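Local coordinates for protein heroin esterase (Rhodococcus sp., PDB 1LZL) that probably hydrolyses the acetyl ester groups of heroin, as an acetyl esterase of the alpha/beta hydrolase fold, at residues 39-44 / 98-103; 93-98 / 115-120; 49-54 / 68-73. One frame throughout, in Å; residues are numbered along the deposited sequence. Where two conformers were deposited one is given.

Interaction 1 of 3, residues 39-44 / 98-103; sequences AMLADL and SDPFCV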
ATOM      1  N   ALA A  39     -12.887  12.577  -8.218  1.00 61.04           N
ATOM      2  CA  ALA A  39     -14.095  13.145  -7.635  1.00 61.79           C
ATOM      3  C   ALA A  39     -13.828  13.495  -6.176  1.00 57.76           C
ATOM      4  O   ALA A  39     -14.273  14.527  -5.658  1.00 70.37           O
ATOM      5  CB  ALA A  39     -15.280  12.195  -7.785  1.00 58.67           C
ATOM      6  N   MET A  40     -13.085  12.645  -5.485  1.00 49.42           N
ATOM      7  CA  MET A  40     -12.830  12.857  -4.061  1.00 48.91           C
ATOM      8  C   MET A  40     -11.757  13.922  -3.845  1.00 39.99           C
ATOM      9  O   MET A  40     -11.789  14.599  -2.808  1.00 47.81           O
ATOM     10  CB  MET A  40     -12.448  11.534  -3.392  1.00 51.32           C
ATOM     11  CG  MET A  40     -11.029  11.390  -2.861  1.00 52.74           C
ATOM     12  SD  MET A  40     -10.609   9.647  -2.591  1.00133.16           S
ATOM     13  CE  MET A  40     -12.209   8.859  -2.789  1.00 97.82           C
ATOM     14  N   LEU A  41     -10.804  14.097  -4.756  1.00 38.07           N
ATOM     15  CA  LEU A  41      -9.728  15.067  -4.546  1.00 24.90           C
ATOM     16  C   LEU A  41     -10.172  16.503  -4.730  1.00 23.41           C
ATOM     17  O   LEU A  41      -9.567  17.443  -4.259  1.00 22.45           O
ATOM     18  CB  LEU A  41      -8.616  14.769  -5.559  1.00 22.13           C
ATOM     19  CG  LEU A  41      -8.009  13.390  -5.405  1.00 20.84           C
ATOM     20  CD1 LEU A  41      -6.986  13.085  -6.507  1.00 24.37           C
ATOM     21  CD2 LEU A  41      -7.372  13.245  -4.019  1.00 21.37           C
ATOM     22  N   ALA A  42     -11.272  16.699  -5.464  1.00 29.66           N
ATOM     23  CA  ALA A  42     -11.768  18.036  -5.741  1.00 32.98           C
ATOM     24  C   ALA A  42     -12.016  18.929  -4.538  1.00 31.06           C
ATOM     25  O   ALA A  42     -11.722  20.126  -4.564  1.00 37.50           O
ATOM     26  CB  ALA A  42     -13.105  17.909  -6.477  1.00 24.10           C
ATOM     27  N   ASP A  43     -12.583  18.340  -3.495  1.00 28.87           N
ATOM     28  CA  ASP A  43     -12.972  19.140  -2.331  1.00 34.32           C
ATOM     29  C   ASP A  43     -12.058  18.853  -1.144  1.00 30.50           C
ATOM     30  O   ASP A  43     -12.336  19.211   0.002  1.00 28.88           O
ATOM     31  CB  ASP A  43     -14.462  18.876  -2.057  1.00 38.66           C
ATOM     32  CG  ASP A  43     -15.259  18.763  -3.353  1.00 44.30           C
ATOM     33  OD1 ASP A  43     -15.274  19.766  -4.113  1.00 55.38           O
ATOM     34  OD2 ASP A  43     -15.867  17.700  -3.643  1.00 59.65           O
ATOM     35  N   LEU A  44     -10.925  18.185  -1.386  1.00 28.81           N
ATOM     36  CA  LEU A  44     -10.020  17.824  -0.286  1.00 22.43           C
ATOM     37  C   LEU A  44      -9.370  19.060   0.335  1.00 21.50           C
ATOM     38  O   LEU A  44      -8.804  19.919  -0.335  1.00 25.72           O
ATOM     39  CB  LEU A  44      -8.929  16.864  -0.760  1.00 21.64           C
ATOM     40  CG  LEU A  44      -7.817  16.440   0.202  1.00 18.37           C
ATOM     41  CD1 LEU A  44      -8.351  15.610   1.391  1.00 21.76           C
ATOM     42  CD2 LEU A  44      -6.782  15.609  -0.543  1.00 16.99           C
ATOM     43  N   SER A  98      -3.807   9.083  -3.277  1.00 11.78           N
ATOM     44  CA  SER A  98      -3.639   8.899  -1.836  1.00 10.98           C
ATOM     45  C   SER A  98      -3.457  10.210  -1.082  1.00 11.81           C
ATOM     46  O   SER A  98      -3.193  10.172   0.138  1.00 11.61           O
ATOM     47  CB  SER A  98      -2.449   7.984  -1.557  1.00 13.86           C
ATOM     48  OG  SER A  98      -2.654   6.658  -1.941  1.00 16.74           O
ATOM     49  N   ASP A  99      -3.612  11.344  -1.746  1.00 11.40           N
ATOM     50  CA  ASP A  99      -3.502  12.597  -0.991  1.00 12.41           C
ATOM     51  C   ASP A  99      -4.398  12.670   0.245  1.00 11.38           C
ATOM     52  O   ASP A  99      -3.895  13.144   1.271  1.00 12.70           O
ATOM     53  CB  ASP A  99      -3.842  13.783  -1.903  1.00 14.10           C
ATOM     54  CG  ASP A  99      -2.751  14.273  -2.809  1.00 15.76           C
ATOM     55  OD1 ASP A  99      -1.608  13.739  -2.822  1.00 14.65           O
ATOM     56  OD2 ASP A  99      -2.985  15.258  -3.558  1.00 18.36           O
ATOM     57  N   PRO A 100      -5.633  12.192   0.254  1.00 13.32           N
ATOM     58  CA  PRO A 100      -6.451  12.318   1.481  1.00 12.84           C
ATOM     59  C   PRO A 100      -5.788  11.724   2.712  1.00 14.55           C
ATOM     60  O   PRO A 100      -5.659  12.357   3.759  1.00 12.93           O
ATOM     61  CB  PRO A 100      -7.742  11.582   1.099  1.00 13.12           C
ATOM     62  CG  PRO A 100      -7.865  11.815  -0.386  1.00 14.15           C
ATOM     63  CD  PRO A 100      -6.434  11.600  -0.845  1.00 13.08           C
ATOM     64  N   PHE A 101      -5.289  10.499   2.568  1.00 12.03           N
ATOM     65  CA  PHE A 101      -4.640   9.814   3.692  1.00 11.83           C
ATOM     66  C   PHE A 101      -3.342  10.513   4.067  1.00 11.66           C
ATOM     67  O   PHE A 101      -3.029  10.661   5.257  1.00 11.10           O
ATOM     68  CB  PHE A 101      -4.385   8.327   3.360  1.00 13.48           C
ATOM     69  CG  PHE A 101      -3.725   7.564   4.508  1.00 13.26           C
ATOM     70  CD1 PHE A 101      -4.376   7.494   5.747  1.00 14.99           C
ATOM     71  CD2 PHE A 101      -2.471   6.977   4.337  1.00 13.07           C
ATOM     72  CE1 PHE A 101      -3.756   6.809   6.801  1.00 14.04           C
ATOM     73  CE2 PHE A 101      -1.873   6.241   5.367  1.00 12.13           C
ATOM     74  CZ  PHE A 101      -2.532   6.180   6.599  1.00 12.88           C
ATOM     75  N   CYS A 102      -2.557  10.919   3.071  1.00 11.35           N
ATOM     76  CA  CYS A 102      -1.251  11.531   3.395  1.00 12.64           C
ATOM     77  C   CYS A 102      -1.442  12.864   4.132  1.00 12.29           C
ATOM     78  O   CYS A 102      -0.706  13.186   5.059  1.00 13.59           O
ATOM     79  CB  CYS A 102      -0.434  11.686   2.103  1.00 12.77           C
ATOM     80  SG  CYS A 102       0.005  10.055   1.422  1.00 13.72           S
ATOM     81  N   VAL A 103      -2.459  13.633   3.690  1.00 14.27           N
ATOM     82  CA  VAL A 103      -2.773  14.869   4.411  1.00 14.20           C
ATOM     83  C   VAL A 103      -3.199  14.550   5.842  1.00 14.10           C
ATOM     84  O   VAL A 103      -2.794  15.207   6.812  1.00 15.01           O
ATOM     85  CB  VAL A 103      -3.875  15.625   3.655  1.00 15.28           C
ATOM     86  CG1 VAL A 103      -4.509  16.720   4.509  1.00 14.14           C
ATOM     87  CG2 VAL A 103      -3.279  16.219   2.379  1.00 17.07           C
TER
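L44, L41 and M40 close on the ring of P100, which packs the late part of helix 26-41 and the L41-L44 turn against the first turn of helix 99-109, in an alpha/beta hydrolase fold. The contact is modest, 229 Å² summed over both sides, and lies near the protein surface.

Apolar packing carries it. L44 reaches out with CG anti to the backbone N (chi1 175°), which sets its two methyls along the start of the helix: CD1 lies 3.8 Å from CA of P100, while CD2 is 3.7 Å from CB of D99. L41 brings a single methyl, CD2, to 3.7 Å from CD of P100. M40 adds its CG at 4.0 Å from CG of P100, but this side chain is poorly ordered and its chi1 of 113° falls far from any staggered value, so its place in the contact is less certain. All three cross the proline at about a right angle.

Backbone bonds shape each half separately. A type I turn from L41 to L44, with N of L44 bonded to O of L41, swings the second leucine back beside the first. On the other side N of V103 donates to O of D99 within the helix.

The carboxylate of D99 is used outside this contact, in a salt bridge with R68 of strand 65-72. Only the aliphatic base of this aspartate serves the leucines, and L41 CD2 comes within 4.2 Å of D99 CB.

Interaction 2 of 3, residues 93-98 / 115-120; sequences GTAESS and NVEYRL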
ATOM      1  N   GLY A  93      -3.864   3.747 -10.939  1.00 14.03           N
ATOM      2  CA  GLY A  93      -3.707   4.637  -9.780  1.00 13.79           C
ATOM      3  C   GLY A  93      -2.545   5.584  -9.956  1.00 13.79           C
ATOM      4  O   GLY A  93      -1.609   5.384 -10.747  1.00 14.54           O
ATOM      5  N   THR A  94      -2.588   6.653  -9.191  1.00 14.87           N
ATOM      6  CA  THR A  94      -1.631   7.714  -9.121  1.00 13.74           C
ATOM      7  C   THR A  94      -1.313   8.036  -7.670  1.00 11.19           C
ATOM      8  O   THR A  94      -2.111   7.782  -6.750  1.00 12.59           O
ATOM      9  CB  THR A  94      -2.155   9.000  -9.801  1.00 16.67           C
ATOM     10  OG1 THR A  94      -3.264   9.510  -9.037  1.00 19.89           O
ATOM     11  CG2 THR A  94      -2.678   8.686 -11.185  1.00 15.91           C
ATOM     12  N   ALA A  95      -0.146   8.599  -7.449  1.00 10.71           N
ATOM     13  CA  ALA A  95       0.138   9.057  -6.096  1.00 10.78           C
ATOM     14  C   ALA A  95      -0.918  10.032  -5.618  1.00 12.44           C
ATOM     15  O   ALA A  95      -1.279   9.927  -4.437  1.00 11.85           O
ATOM     16  CB  ALA A  95       1.524   9.695  -5.993  1.00 11.59           C
ATOM     17  N   GLU A  96      -1.416  10.927  -6.475  1.00 12.32           N
ATOM     18  CA  GLU A  96      -2.364  11.915  -5.906  1.00 12.53           C
ATOM     19  C   GLU A  96      -3.611  11.252  -5.345  1.00 12.09           C
ATOM     20  O   GLU A  96      -4.317  11.787  -4.480  1.00 12.48           O
ATOM     21  CB  GLU A  96      -2.723  12.910  -7.020  1.00 19.70           C
ATOM     22  CG  GLU A  96      -3.598  14.058  -6.610  1.00 29.88           C
ATOM     23  CD  GLU A  96      -4.271  14.699  -7.817  1.00 33.29           C
ATOM     24  OE1 GLU A  96      -4.015  14.299  -8.983  1.00 31.93           O
ATOM     25  OE2 GLU A  96      -5.067  15.637  -7.553  1.00 34.93           O
ATOM     26  N   SER A  97      -3.959  10.073  -5.820  1.00 12.19           N
ATOM     27  CA  SER A  97      -5.154   9.385  -5.328  1.00 13.84           C
ATOM     28  C   SER A  97      -5.023   9.109  -3.830  1.00 13.70           C
ATOM     29  O   SER A  97      -6.082   8.944  -3.200  1.00 15.26           O
ATOM     30  CB  SER A  97      -5.448   8.100  -6.115  1.00 16.54           C
ATOM     31  OG  SER A  97      -4.484   7.098  -5.811  1.00 15.82           O
ATOM     32  N   SER A  98      -3.807   9.083  -3.277  1.00 11.78           N
ATOM     33  CA  SER A  98      -3.639   8.899  -1.836  1.00 10.98           C
ATOM     34  C   SER A  98      -3.457  10.210  -1.082  1.00 11.81           C
ATOM     35  O   SER A  98      -3.193  10.172   0.138  1.00 11.61           O
ATOM     36  CB  SER A  98      -2.449   7.984  -1.557  1.00 13.86           C
ATOM     37  OG  SER A  98      -2.654   6.658  -1.941  1.00 16.74           O
ATOM     38  N   ASN A 115       4.854  10.517  -0.487  1.00  9.60           N
ATOM     39  CA  ASN A 115       3.924   9.711  -1.284  1.00  9.06           C
ATOM     40  C   ASN A 115       4.483   9.456  -2.673  1.00  8.80           C
ATOM     41  O   ASN A 115       4.685  10.384  -3.467  1.00 10.35           O
ATOM     42  CB  ASN A 115       2.648  10.536  -1.299  1.00  9.93           C
ATOM     43  CG  ASN A 115       1.490   9.919  -2.029  1.00 10.37           C
ATOM     44  OD1 ASN A 115       1.571   8.742  -2.392  1.00 11.91           O
ATOM     45  ND2 ASN A 115       0.439  10.691  -2.284  1.00 11.98           N
ATOM     46  N   VAL A 116       4.809   8.196  -2.968  1.00  9.13           N
ATOM     47  CA  VAL A 116       5.686   7.899  -4.128  1.00  9.07           C
ATOM     48  C   VAL A 116       4.959   7.656  -5.446  1.00  9.28           C
ATOM     49  O   VAL A 116       4.055   6.798  -5.525  1.00 10.37           O
ATOM     50  CB  VAL A 116       6.541   6.655  -3.810  1.00 10.73           C
ATOM     51  CG1 VAL A 116       7.492   6.360  -4.965  1.00 12.87           C
ATOM     52  CG2 VAL A 116       7.326   6.771  -2.513  1.00 11.46           C
ATOM     53  N   GLU A 117       5.349   8.374  -6.487  1.00  9.54           N
ATOM     54  CA  GLU A 117       4.818   8.144  -7.846  1.00  9.44           C
ATOM     55  C   GLU A 117       5.634   7.071  -8.542  1.00 10.11           C
ATOM     56  O   GLU A 117       6.589   7.343  -9.269  1.00 11.06           O
ATOM     57  CB  GLU A 117       4.823   9.443  -8.636  1.00 11.13           C
ATOM     58  CG  GLU A 117       4.037   9.320  -9.944  1.00 14.39           C
ATOM     59  CD  GLU A 117       2.570   9.496  -9.718  1.00 16.33           C
ATOM     60  OE1 GLU A 117       1.879   8.513  -9.416  1.00 14.68           O
ATOM     61  OE2 GLU A 117       2.071  10.627  -9.833  1.00 21.23           O
ATOM     62  N   TYR A 118       5.318   5.795  -8.273  1.00  9.94           N
ATOM     63  CA  TYR A 118       6.028   4.724  -8.968  1.00  9.17           C
ATOM     64  C   TYR A 118       5.492   4.496 -10.361  1.00 10.63           C
ATOM     65  O   TYR A 118       4.328   4.840 -10.673  1.00 10.99           O
ATOM     66  CB  TYR A 118       5.993   3.446  -8.136  1.00 10.50           C
ATOM     67  CG  TYR A 118       4.620   2.873  -7.835  1.00  8.66           C
ATOM     68  CD1 TYR A 118       4.045   1.962  -8.717  1.00  9.72           C
ATOM     69  CD2 TYR A 118       3.932   3.240  -6.698  1.00  8.44           C
ATOM     70  CE1 TYR A 118       2.773   1.459  -8.407  1.00  9.78           C
ATOM     71  CE2 TYR A 118       2.670   2.740  -6.367  1.00  8.61           C
ATOM     72  CZ  TYR A 118       2.117   1.849  -7.249  1.00  9.04           C
ATOM     73  OH  TYR A 118       0.876   1.293  -6.978  1.00  9.94           O
ATOM     74  N   ARG A 119       6.333   3.908 -11.203  1.00  9.59           N
ATOM     75  CA  ARG A 119       5.839   3.597 -12.550  1.00  9.90           C
ATOM     76  C   ARG A 119       4.880   2.410 -12.561  1.00  9.69           C
ATOM     77  O   ARG A 119       5.081   1.434 -11.837  1.00 10.39           O
ATOM     78  CB  ARG A 119       7.042   3.223 -13.419  1.00 10.61           C
ATOM     79  CG  ARG A 119       7.912   4.424 -13.788  1.00 10.62           C
ATOM     80  CD  ARG A 119       9.186   3.966 -14.506  1.00 11.35           C
ATOM     81  NE  ARG A 119       9.968   3.185 -13.519  1.00 10.00           N
ATOM     82  CZ  ARG A 119      11.046   2.485 -13.834  1.00 10.70           C
ATOM     83  NH1 ARG A 119      11.476   2.453 -15.111  1.00 11.65           N
ATOM     84  NH2 ARG A 119      11.707   1.783 -12.901  1.00 10.38           N
ATOM     85  N   LEU A 120       3.858   2.455 -13.382  1.00  9.82           N
ATOM     86  CA  LEU A 120       2.838   1.409 -13.448  1.00  9.90           C
ATOM     87  C   LEU A 120       3.189   0.327 -14.468  1.00 11.05           C
ATOM     88  O   LEU A 120       3.770   0.586 -15.550  1.00 11.42           O
ATOM     89  CB  LEU A 120       1.457   1.966 -13.864  1.00 11.29           C
ATOM     90  CG  LEU A 120       0.870   3.022 -12.926  1.00 11.50           C
ATOM     91  CD1 LEU A 120      -0.460   3.451 -13.553  1.00 15.46           C
ATOM     92  CD2 LEU A 120       0.669   2.485 -11.532  1.00 13.55           C
TER
HETATM   93  O   HOH W   1      -0.149  11.750  -8.773  1.00 17.63           O
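A95 sits between N115 of strand 112-116 and E117 just after it, and its backbone N-H and its carbonyl O are both gripped. Its N donates to OE1 of E117 at 2.8 Å, nearly straight at 166°, reaching the syn side of the carboxylate but 34° out of its plane. A bend at chi2 (82°) turns the glutamate back to this position. The O of A95 takes two donors from opposite faces of its carbonyl plane: ND2 of N115 at 2.9 Å, and the N of S98 from the short 3-10 segment 96-98. CB of A95 fills the gap between the two polar groups, 3.7 Å from OD1 of N115.

Away from this buried centre the contact thins. OE2 of E117 accepts from a water at 2.7 Å, which in turn accepts from N of E96, and L120 adds a looser apolar contact, CD1 lying 3.6 Å from O of G93.

Together these bonds fasten the loop between strand 79-85 and helix 99-109 to the sheet. Because E117 accepts from one backbone N-H directly and from the next through water, its carboxylate is probably stabilised in the charged form.

Interaction 3 of 3, residues 49-54 / 68-73; sequences VSLREL and RFVTPD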
ATOM      1  N   VAL A  49      -1.379  21.856   6.251  1.00 17.56           N
ATOM      2  CA  VAL A  49      -0.245  21.119   5.682  1.00 18.32           C
ATOM      3  C   VAL A  49       0.185  21.777   4.377  1.00 17.95           C
ATOM      4  O   VAL A  49      -0.564  22.621   3.860  1.00 19.35           O
ATOM      5  CB  VAL A  49      -0.535  19.626   5.407  1.00 17.88           C
ATOM      6  CG1 VAL A  49      -1.070  18.922   6.634  1.00 19.38           C
ATOM      7  CG2 VAL A  49      -1.504  19.469   4.230  1.00 19.90           C
ATOM      8  N   SER A  50       1.374  21.426   3.888  1.00 16.38           N
ATOM      9  CA  SER A  50       1.786  21.878   2.557  1.00 17.02           C
ATOM     10  C   SER A  50       2.358  20.692   1.758  1.00 15.66           C
ATOM     11  O   SER A  50       2.834  19.752   2.389  1.00 17.63           O
ATOM     12  CB  SER A  50       2.746  23.049   2.593  0.63 19.72           C
ATOM     13  OG  SER A  50       4.038  22.716   3.018  0.63 22.88           O
ATOM     14  N   LEU A  51       2.262  20.760   0.452  1.00 15.16           N
ATOM     15  CA  LEU A  51       2.698  19.691  -0.454  1.00 14.51           C
ATOM     16  C   LEU A  51       3.696  20.277  -1.414  1.00 16.45           C
ATOM     17  O   LEU A  51       3.450  21.326  -2.037  1.00 17.17           O
ATOM     18  CB  LEU A  51       1.473  19.075  -1.154  1.00 18.01           C
ATOM     19  CG  LEU A  51       1.657  17.757  -1.933  1.00 17.94           C
ATOM     20  CD1 LEU A  51       0.358  17.020  -2.148  1.00 15.49           C
ATOM     21  CD2 LEU A  51       2.280  17.985  -3.303  1.00 20.15           C
ATOM     22  N   ARG A  52       4.831  19.603  -1.584  1.00 15.19           N
ATOM     23  CA  ARG A  52       5.721  20.043  -2.657  1.00 14.63           C
ATOM     24  C   ARG A  52       6.261  18.768  -3.310  1.00 13.93           C
ATOM     25  O   ARG A  52       6.196  17.712  -2.707  1.00 15.45           O
ATOM     26  CB  ARG A  52       6.849  20.946  -2.219  1.00 19.74           C
ATOM     27  CG  ARG A  52       7.964  20.284  -1.419  1.00 19.44           C
ATOM     28  CD  ARG A  52       9.052  21.295  -1.038  1.00 23.71           C
ATOM     29  NE  ARG A  52       9.770  20.814   0.145  1.00 28.64           N
ATOM     30  CZ  ARG A  52      11.023  20.429   0.188  1.00 32.88           C
ATOM     31  NH1 ARG A  52      11.770  20.473  -0.925  1.00 42.20           N
ATOM     32  NH2 ARG A  52      11.588  19.997   1.320  1.00 41.79           N
ATOM     33  N   GLU A  53       6.768  18.934  -4.516  1.00 15.65           N
ATOM     34  CA  GLU A  53       7.261  17.766  -5.219  1.00 13.52           C
ATOM     35  C   GLU A  53       8.759  17.593  -5.052  1.00 15.35           C
ATOM     36  O   GLU A  53       9.512  18.537  -5.256  1.00 20.60           O
ATOM     37  CB  GLU A  53       6.920  17.913  -6.692  1.00 17.29           C
ATOM     38  CG  GLU A  53       7.258  16.692  -7.553  1.00 29.22           C
ATOM     39  CD  GLU A  53       6.696  16.977  -8.951  1.00 37.09           C
ATOM     40  OE1 GLU A  53       5.445  17.017  -9.045  1.00 46.17           O
ATOM     41  OE2 GLU A  53       7.479  17.178  -9.901  1.00 44.34           O
ATOM     42  N   LEU A  54       9.146  16.375  -4.684  1.00 12.14           N
ATOM     43  CA  LEU A  54      10.557  16.005  -4.640  1.00 13.41           C
ATOM     44  C   LEU A  54      10.834  15.115  -5.846  1.00 12.58           C
ATOM     45  O   LEU A  54       9.949  14.461  -6.404  1.00 12.73           O
ATOM     46  CB  LEU A  54      10.931  15.208  -3.376  1.00 14.67           C
ATOM     47  CG  LEU A  54      10.510  15.828  -2.047  1.00 14.16           C
ATOM     48  CD1 LEU A  54      10.887  14.994  -0.818  1.00 15.25           C
ATOM     49  CD2 LEU A  54      11.127  17.217  -1.957  1.00 17.68           C
ATOM     50  N   ARG A  68       5.266  13.130  -3.831  1.00 10.64           N
ATOM     51  CA  ARG A  68       4.394  14.173  -3.284  1.00 10.40           C
ATOM     52  C   ARG A  68       4.684  14.222  -1.792  1.00 11.74           C
ATOM     53  O   ARG A  68       4.297  13.329  -1.024  1.00 12.53           O
ATOM     54  CB  ARG A  68       2.928  13.868  -3.548  1.00 11.02           C
ATOM     55  CG  ARG A  68       2.599  13.764  -5.026  1.00 11.67           C
ATOM     56  CD  ARG A  68       1.172  13.435  -5.325  1.00 12.43           C
ATOM     57  NE  ARG A  68       0.121  14.408  -5.030  1.00 12.78           N
ATOM     58  CZ  ARG A  68      -0.123  15.484  -5.750  1.00 14.68           C
ATOM     59  NH1 ARG A  68       0.628  15.772  -6.810  1.00 15.48           N
ATOM     60  NH2 ARG A  68      -1.129  16.243  -5.371  1.00 15.04           N
ATOM     61  N   PHE A  69       5.373  15.273  -1.376  1.00 12.13           N
ATOM     62  CA  PHE A  69       5.944  15.373  -0.030  1.00 11.93           C
ATOM     63  C   PHE A  69       5.114  16.354   0.776  1.00 12.42           C
ATOM     64  O   PHE A  69       5.092  17.584   0.532  1.00 13.57           O
ATOM     65  CB  PHE A  69       7.402  15.805  -0.158  1.00 13.86           C
ATOM     66  CG  PHE A  69       8.156  15.830   1.156  1.00 12.58           C
ATOM     67  CD1 PHE A  69       8.261  14.672   1.904  1.00 12.84           C
ATOM     68  CD2 PHE A  69       8.784  16.981   1.632  1.00 14.01           C
ATOM     69  CE1 PHE A  69       8.977  14.621   3.103  1.00 15.34           C
ATOM     70  CE2 PHE A  69       9.478  16.972   2.831  1.00 14.41           C
ATOM     71  CZ  PHE A  69       9.550  15.795   3.573  1.00 16.03           C
ATOM     72  N   VAL A  70       4.373  15.813   1.714  1.00 13.91           N
ATOM     73  CA  VAL A  70       3.394  16.469   2.556  1.00 14.41           C
ATOM     74  C   VAL A  70       4.010  16.751   3.912  1.00 16.81           C
ATOM     75  O   VAL A  70       4.506  15.830   4.597  1.00 15.28           O
ATOM     76  CB  VAL A  70       2.104  15.646   2.697  1.00 15.18           C
ATOM     77  CG1 VAL A  70       1.018  16.451   3.435  1.00 15.57           C
ATOM     78  CG2 VAL A  70       1.587  15.197   1.327  1.00 16.41           C
ATOM     79  N   THR A  71       4.005  18.022   4.300  1.00 17.03           N
ATOM     80  CA  THR A  71       4.568  18.353   5.619  1.00 18.04           C
ATOM     81  C   THR A  71       3.582  19.152   6.466  1.00 16.77           C
ATOM     82  O   THR A  71       2.764  19.934   5.979  1.00 17.78           O
ATOM     83  CB  THR A  71       5.897  19.109   5.480  1.00 19.86           C
ATOM     84  OG1 THR A  71       5.675  20.220   4.591  1.00 20.30           O
ATOM     85  CG2 THR A  71       6.954  18.237   4.809  1.00 21.85           C
ATOM     86  N   PRO A  72       3.589  18.965   7.763  1.00 18.22           N
ATOM     87  CA  PRO A  72       2.639  19.721   8.581  1.00 17.80           C
ATOM     88  C   PRO A  72       3.143  21.152   8.767  1.00 22.62           C
ATOM     89  O   PRO A  72       4.346  21.360   8.883  1.00 24.95           O
ATOM     90  CB  PRO A  72       2.700  18.980   9.910  1.00 21.31           C
ATOM     91  CG  PRO A  72       4.019  18.303   9.946  1.00 20.85           C
ATOM     92  CD  PRO A  72       4.454  18.032   8.552  1.00 17.72           C
ATOM     93  N   ASP A  73       2.284  22.144   8.788  1.00 24.28           N
ATOM     94  CA  ASP A  73       2.782  23.520   8.992  1.00 29.00           C
ATOM     95  C   ASP A  73       3.199  23.748  10.441  1.00 33.93           C
ATOM     96  O   ASP A  73       2.784  23.016  11.345  1.00 35.43           O
ATOM     97  CB  ASP A  73       1.698  24.515   8.584  1.00 26.68           C
ATOM     98  CG  ASP A  73       1.306  24.387   7.118  1.00 28.75           C
ATOM     99  OD1 ASP A  73       2.058  23.822   6.290  1.00 34.92           O
ATOM    100  OD2 ASP A  73       0.200  24.896   6.808  1.00 40.14           O
TER
HETATM  101  O   HOH W   2       4.301  22.678   6.056  1.00 36.50           O
HETATM  102  O   HOH W   3       3.095  14.722  -8.285  1.00 34.67           O
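S50 and T71, then R52 and F69, form the hydrogen-bonded pairs of an antiparallel beta hairpin, strand 49-56 against strand 65-72, at the edge of the central sheet. The strand directions differ by 156° and the axes approach to 4.7 Å.

Four backbone bonds pair the N-H and C=O of S50 with those of T71, and those of R52 with those of F69. N of T71 meets O of S50 at 2.8 Å, close to the carbonyl axis, and N of S50 returns a bond to O of T71. N of R52 meets O of F69 from 25° outside the carbonyl plane, whereas N of F69 approaches O of R52 nearly in line with its C=O (167°).

One water joins the side chains at the open end of the ladder: it bonds OG1 of T71, donates to OD1 of D73 over an unusually short 2.5 Å, and bonds OG of S50 in one of the two conformers deposited for that serine. A second water accepts from NH1 of R68 in the guanidinium plane and donates weakly to OE1 of E53; the main partner of R68 is D99 of helix 99-109, in a salt bridge.

On the face with R52, L54 CD1 lies over the F69 ring, 3.9 Å from its centroid, a CH-pi contact, and the R52 guanidinium stands nearly perpendicular to that ring. On the sheet face that carries L51, V70 and R68, L51 CD1 comes to 3.6 Å from NH2 of R68, over the guanidinium.

The chemistry thus divides: backbone bonds fix the register, waters mediate between the polar side chains, and the R68 guanidinium has leucine over one face and a water at its edge.

Along the chain, interaction 3 is nested inside the loop closed by interaction 1 and ends before interaction 2 opens, while interactions 1 and 2 alternate and share S98. Their centres lie about 13 Å (1 to 2), 13 Å (1 to 3) and 15 Å (2 to 3) apart. Interactions 2 and 3 reach neighbouring strands of one mixed sheet, 112-116 and 65-72, where N115 O and R68 N are 2.8 Å apart, probably hydrogen-bonded. Helix 99-109 carries half of interaction 1, and D99 OD2 ties it to interaction 3 at 2.8 Å from R68 NH2. The three contacts are thereby linked where the hairpin edge of the sheet meets helix 99-109 and the loop before it.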